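Local coordinates for protein glycoside Hydrolase (Bacteroides uniformis, PDB 5TA0) that probably hydrolyses agarose-type galactans as a family GH86 glycoside hydrolase, captured here as an engineered variant with bound neoagarooctaose, at residues Phe278-Tyr283 with Asp305-Tyr310; Gly258-Arg263 with Asp534-Ile539. All coordinates share one frame; numbering follows the deposited sequence. Where two conformers were deposited one is given.

Interaction 1 (Phe278-Tyr283 with Asp305-Tyr310); sequences FTIHLY and DMIEQY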
# COMPACT_ATOMS: atom_id res chain seq x y z
N PHE A 278 7.19 6.87 6.33
CA PHE A 278 7.52 5.45 6.51
C PHE A 278 7.11 4.72 5.25
O PHE A 278 6.16 5.14 4.58
CB PHE A 278 6.82 4.89 7.73
CG PHE A 278 7.40 5.37 9.05
CD1 PHE A 278 8.70 5.88 9.15
CD2 PHE A 278 6.64 5.34 10.21
CE1 PHE A 278 9.22 6.28 10.39
CE2 PHE A 278 7.14 5.73 11.41
CZ PHE A 278 8.43 6.22 11.52
N THR A 279 7.81 3.64 4.92
CA THR A 279 7.51 2.90 3.72
C THR A 279 7.71 1.40 3.94
O THR A 279 8.71 0.97 4.58
CB THR A 279 8.31 3.43 2.51
OG1 THR A 279 8.02 2.60 1.37
CG2 THR A 279 9.78 3.47 2.76
N ILE A 280 6.73 0.62 3.46
CA ILE A 280 6.71 -0.83 3.55
C ILE A 280 6.22 -1.42 2.25
O ILE A 280 5.62 -0.73 1.42
CB ILE A 280 5.85 -1.33 4.71
CG1 ILE A 280 4.37 -0.92 4.55
CG2 ILE A 280 6.40 -0.85 6.05
CD1 ILE A 280 3.45 -1.42 5.66
N HIS A 281 6.46 -2.72 2.07
CA HIS A 281 5.85 -3.53 1.03
C HIS A 281 4.90 -4.52 1.64
O HIS A 281 5.14 -5.02 2.71
CB HIS A 281 6.94 -4.23 0.23
CG HIS A 281 7.81 -3.27 -0.51
ND1 HIS A 281 8.98 -3.64 -1.13
CD2 HIS A 281 7.67 -1.94 -0.74
CE1 HIS A 281 9.53 -2.59 -1.72
NE2 HIS A 281 8.73 -1.55 -1.52
N LEU A 282 3.78 -4.78 0.96
CA LEU A 282 2.74 -5.69 1.49
C LEU A 282 2.32 -6.69 0.42
O LEU A 282 1.63 -6.33 -0.55
CB LEU A 282 1.53 -4.89 1.98
CG LEU A 282 1.77 -4.07 3.23
CD1 LEU A 282 0.62 -3.11 3.44
CD2 LEU A 282 1.98 -4.96 4.45
N TYR A 283 2.69 -7.95 0.63
CA TYR A 283 2.35 -9.00 -0.31
C TYR A 283 1.58 -10.13 0.35
O TYR A 283 1.99 -10.69 1.38
CB TYR A 283 3.60 -9.54 -0.94
CG TYR A 283 4.21 -8.67 -1.99
CD1 TYR A 283 3.63 -8.53 -3.22
CD2 TYR A 283 5.40 -8.03 -1.76
CE1 TYR A 283 4.22 -7.77 -4.21
CE2 TYR A 283 6.00 -7.27 -2.74
CZ TYR A 283 5.41 -7.14 -3.97
OH TYR A 283 6.04 -6.40 -4.96
N ASP A 305 -1.91 -0.61 12.07
CA ASP A 305 -2.23 -0.08 13.41
C ASP A 305 -1.04 -0.06 14.35
O ASP A 305 -0.91 0.86 15.16
CB ASP A 305 -3.39 -0.86 14.07
CG ASP A 305 -4.78 -0.43 13.57
OD1 ASP A 305 -4.89 0.37 12.61
OD2 ASP A 305 -5.78 -0.95 14.13
N MET A 306 -0.17 -1.06 14.28
CA MET A 306 0.96 -1.11 15.18
C MET A 306 1.99 -0.04 14.87
O MET A 306 2.51 0.62 15.77
CB MET A 306 1.58 -2.50 15.13
CG MET A 306 2.47 -2.79 16.32
SD MET A 306 2.70 -4.56 16.61
CE MET A 306 3.35 -4.52 18.29
N ILE A 307 2.26 0.18 13.57
CA ILE A 307 3.15 1.27 13.17
C ILE A 307 2.58 2.61 13.69
O ILE A 307 3.29 3.40 14.31
CB ILE A 307 3.36 1.32 11.65
CG1 ILE A 307 4.13 0.08 11.17
CG2 ILE A 307 4.10 2.57 11.26
CD1 ILE A 307 4.18 -0.03 9.66
N GLU A 308 1.29 2.85 13.45
CA GLU A 308 0.68 4.11 13.88
C GLU A 308 0.70 4.28 15.40
O GLU A 308 1.06 5.35 15.89
CB GLU A 308 -0.75 4.20 13.40
CG GLU A 308 -0.88 4.34 11.89
CD GLU A 308 -2.32 4.23 11.39
OE1 GLU A 308 -2.49 4.20 10.14
OE2 GLU A 308 -3.27 4.10 12.20
N GLN A 309 0.30 3.22 16.12
CA GLN A 309 0.21 3.34 17.57
C GLN A 309 1.57 3.56 18.22
O GLN A 309 1.69 4.40 19.13
CB GLN A 309 -0.45 2.09 18.16
CG GLN A 309 -0.46 2.01 19.70
CD GLN A 309 -1.40 3.01 20.34
OE1 GLN A 309 -2.60 2.81 20.40
NE2 GLN A 309 -0.84 4.09 20.83
N TYR A 310 2.59 2.82 17.77
CA TYR A 310 3.92 3.02 18.37
C TYR A 310 4.52 4.36 17.95
O TYR A 310 5.20 5.03 18.76
CB TYR A 310 4.87 1.85 18.16
CG TYR A 310 6.12 2.02 18.97
CD1 TYR A 310 7.34 2.28 18.37
CD2 TYR A 310 6.06 2.05 20.35
CE1 TYR A 310 8.48 2.52 19.12
CE2 TYR A 310 7.18 2.26 21.12
CZ TYR A 310 8.39 2.50 20.51
OH TYR A 310 9.51 2.74 21.26
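Phe278 and Ile280 meet Ile307 where strand 277-285 of the parallel beta/alpha barrel packs against the helix that follows it, 298-315. The helix is the connection of a beta-alpha-beta crossover, since the chain then returns as the neighbouring parallel strand, 321-326.

The contact is wholly apolar. No hydrogen bond crosses it, and the closest CA atoms, those of Phe278 and Ile307, are 9.0 Å apart. Ile307 uses both of its branches. Its CG1 is anti to the carbonyl carbon (chi1 -66°), which sends CG2 to the phenylalanine and CD1 to the isoleucine. The side chains of Phe278 and Ile307 run past each other in opposite directions, and the methyl comes to the ring obliquely.

Polar groups belong to other sides of both elements. On the strand, Thr279 OG1 is hydrogen-bonded to Glu199 and His281 ND1 to Glu203. On the helix, Asp305 and Glu308 share Arg360 and Lys529 in salt bridges, the lysine coming from the beta-sandwich strand 523-538.

The two touching points differ in closeness. Ile307 CG2 lies 3.9 Å from Phe278 CD2. The extended Ile280 chain (chi2 179°) brings its CD1 to 4.3 Å from Ile307 CD1.

Interaction 2 (Gly258-Arg263 with Asp534-Ile539); sequences GRWNAR and DYLKEI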
# COMPACT_ATOMS: atom_id res chain seq x y z
N GLY A 258 9.16 -10.60 19.13
CA GLY A 258 10.55 -10.26 19.05
C GLY A 258 10.93 -9.60 17.73
O GLY A 258 11.83 -8.80 17.67
N ARG A 259 10.23 -9.96 16.66
CA ARG A 259 10.53 -9.34 15.34
C ARG A 259 10.14 -7.87 15.31
O ARG A 259 10.92 -7.03 14.84
CB ARG A 259 9.91 -10.11 14.20
CG ARG A 259 10.31 -9.57 12.83
CD ARG A 259 10.13 -10.60 11.75
NE ARG A 259 10.23 -10.05 10.39
CZ ARG A 259 10.79 -10.66 9.35
NH1 ARG A 259 10.74 -10.12 8.14
NH2 ARG A 259 11.44 -11.81 9.50
N TRP A 260 8.95 -7.57 15.82
CA TRP A 260 8.56 -6.18 16.05
C TRP A 260 9.61 -5.44 16.89
O TRP A 260 10.08 -4.35 16.54
CB TRP A 260 7.20 -6.10 16.74
CG TRP A 260 6.95 -4.73 17.30
CD1 TRP A 260 7.11 -4.36 18.61
CD2 TRP A 260 6.59 -3.54 16.58
NE1 TRP A 260 6.87 -3.01 18.76
CE2 TRP A 260 6.56 -2.49 17.52
CE3 TRP A 260 6.30 -3.25 15.24
CZ2 TRP A 260 6.23 -1.18 17.17
CZ3 TRP A 260 5.95 -1.95 14.89
CH2 TRP A 260 5.92 -0.94 15.86
N ASN A 261 9.96 -6.04 18.04
CA ASN A 261 10.86 -5.37 18.97
C ASN A 261 12.25 -5.11 18.42
O ASN A 261 12.84 -4.09 18.77
CB ASN A 261 10.96 -6.16 20.27
CG ASN A 261 9.74 -6.03 21.14
OD1 ASN A 261 9.07 -5.00 21.16
ND2 ASN A 261 9.47 -7.08 21.90
N ALA A 262 12.74 -6.00 17.55
CA ALA A 262 14.08 -5.87 16.98
C ALA A 262 14.16 -4.98 15.74
O ALA A 262 15.24 -4.51 15.40
CB ALA A 262 14.61 -7.25 16.62
N ARG A 263 13.02 -4.78 15.07
CA ARG A 263 13.00 -4.17 13.74
C ARG A 263 12.21 -2.86 13.75
O ARG A 263 12.80 -1.83 14.10
CB ARG A 263 12.56 -5.19 12.70
CG ARG A 263 13.48 -6.38 12.63
CD ARG A 263 13.07 -7.28 11.50
NE ARG A 263 13.84 -8.52 11.52
CZ ARG A 263 14.09 -9.28 10.46
NH1 ARG A 263 13.72 -8.91 9.24
NH2 ARG A 263 14.77 -10.41 10.61
N ASP A 534 -0.89 3.20 25.69
CA ASP A 534 0.13 2.16 25.73
C ASP A 534 -0.26 1.06 24.74
O ASP A 534 -1.32 1.13 24.12
CB ASP A 534 0.22 1.59 27.16
CG ASP A 534 1.57 1.03 27.51
OD1 ASP A 534 2.42 0.79 26.63
OD2 ASP A 534 1.79 0.83 28.74
N TYR A 535 0.58 0.04 24.61
CA TYR A 535 0.40 -0.99 23.61
C TYR A 535 1.16 -2.26 24.02
O TYR A 535 1.85 -2.25 25.04
CB TYR A 535 0.86 -0.45 22.23
CG TYR A 535 2.32 -0.64 21.90
CD1 TYR A 535 2.72 -1.15 20.66
CD2 TYR A 535 3.32 -0.30 22.83
CE1 TYR A 535 4.07 -1.36 20.38
CE2 TYR A 535 4.66 -0.48 22.55
CZ TYR A 535 5.03 -1.03 21.31
OH TYR A 535 6.37 -1.23 21.03
N LEU A 536 0.99 -3.32 23.24
CA LEU A 536 1.83 -4.54 23.30
C LEU A 536 1.91 -5.15 24.70
O LEU A 536 2.94 -5.07 25.38
CB LEU A 536 3.23 -4.26 22.72
CG LEU A 536 4.11 -5.51 22.48
CD1 LEU A 536 3.42 -6.57 21.65
CD2 LEU A 536 5.40 -5.06 21.82
N LYS A 537 0.80 -5.76 25.11
CA LYS A 537 0.69 -6.34 26.46
C LYS A 537 0.51 -7.85 26.36
O LYS A 537 -0.27 -8.35 25.54
CB LYS A 537 -0.48 -5.71 27.21
CG LYS A 537 -0.38 -4.20 27.41
CD LYS A 537 0.86 -3.79 28.20
CE LYS A 537 0.97 -2.29 28.39
NZ LYS A 537 2.28 -1.93 29.01
N GLU A 538 1.24 -8.58 27.20
CA GLU A 538 1.14 -10.04 27.27
C GLU A 538 -0.17 -10.47 27.92
O GLU A 538 -0.64 -9.85 28.87
CB GLU A 538 2.28 -10.63 28.13
CG GLU A 538 3.68 -10.40 27.61
CD GLU A 538 4.77 -10.80 28.60
OE1 GLU A 538 4.46 -11.34 29.68
OE2 GLU A 538 5.95 -10.54 28.29
N ILE A 539 -0.75 -11.52 27.37
CA ILE A 539 -2.03 -12.07 27.83
C ILE A 539 -1.80 -13.22 28.81
O ILE A 539 -1.20 -14.24 28.45
CB ILE A 539 -2.89 -12.56 26.66
CG1 ILE A 539 -3.25 -11.40 25.71
CG2 ILE A 539 -4.19 -13.20 27.19
CD1 ILE A 539 -3.70 -11.87 24.34
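The seam between the beta/alpha barrel and the beta-sandwich region is bridged here in part by Trp260 of the short barrel helix 258-262 and by Tyr535 and Leu536 near the end of strand 523-538.

One hydrogen bond joins 258-263 to 534-539. Trp260 NE1 donates its N-H to Tyr535 OH at 2.9 Å, with an N-H...O angle of 159°. The hydroxyl lies at the indole edge, close to the ring plane, and with that angle the bond is nearly straight. The indole reaches this place with CG anti to the backbone N (chi1 165°). The two ring systems are steeply inclined, the five-membered ring and the phenol at 73°. Beside the bond, Trp260 CZ2 packs on Tyr535 CE1 at 3.9 Å.

Leu536 adds an apolar contact to the indole. Its CD2 is 3.7 Å from Trp260 CD1. The same methyl also lies against the amide oxygen of Asn261, in van der Waals contact at 3.7 Å from OD1. Leu536 CB also sits over one face of the neighbouring Tyr535 ring, 3.6 Å above its plane. On the backbone side, Tyr535 N is hydrogen-bonded to Asp534 OD1 at 2.8 Å.

Phe252 meets the Trp260 ring edge-to-face, and Met306 touches both Trp260 and Tyr535. A phenylalanine in place of Trp260 would probably leave Tyr535 OH without this N-H donor and open a gap beside Leu536 CD2. A calcium ion is bound about 7 Å from the Trp260 side chain.

The strand is interrupted at Leu536. This residue takes a positive phi, and both Leu536 and Lys537 face Val632 of the antiparallel strand 631-642. This is a G1 beta bulge.

Both contacts involve the barrel, but at different depths. Interaction 1 is fully buried, its centre about 10 Å from the centre of the chain, and joins a barrel strand to its own following helix. Interaction 2 has its centre about 23 Å from the centre of the chain, is only partly buried, and joins the barrel to a sandwich strand 271 residues away. The chemistry differs too: aliphatic and aromatic carbon alone in the first, an indole-to-phenol hydrogen bond with apolar flanks in the second. Helix 298-315 connects them. While Ile307 faces the barrel strand, Tyr310 CB packs 3.5 Å from Trp260 CZ2, and Met306 CE lies 3.7 Å from Trp260 CG.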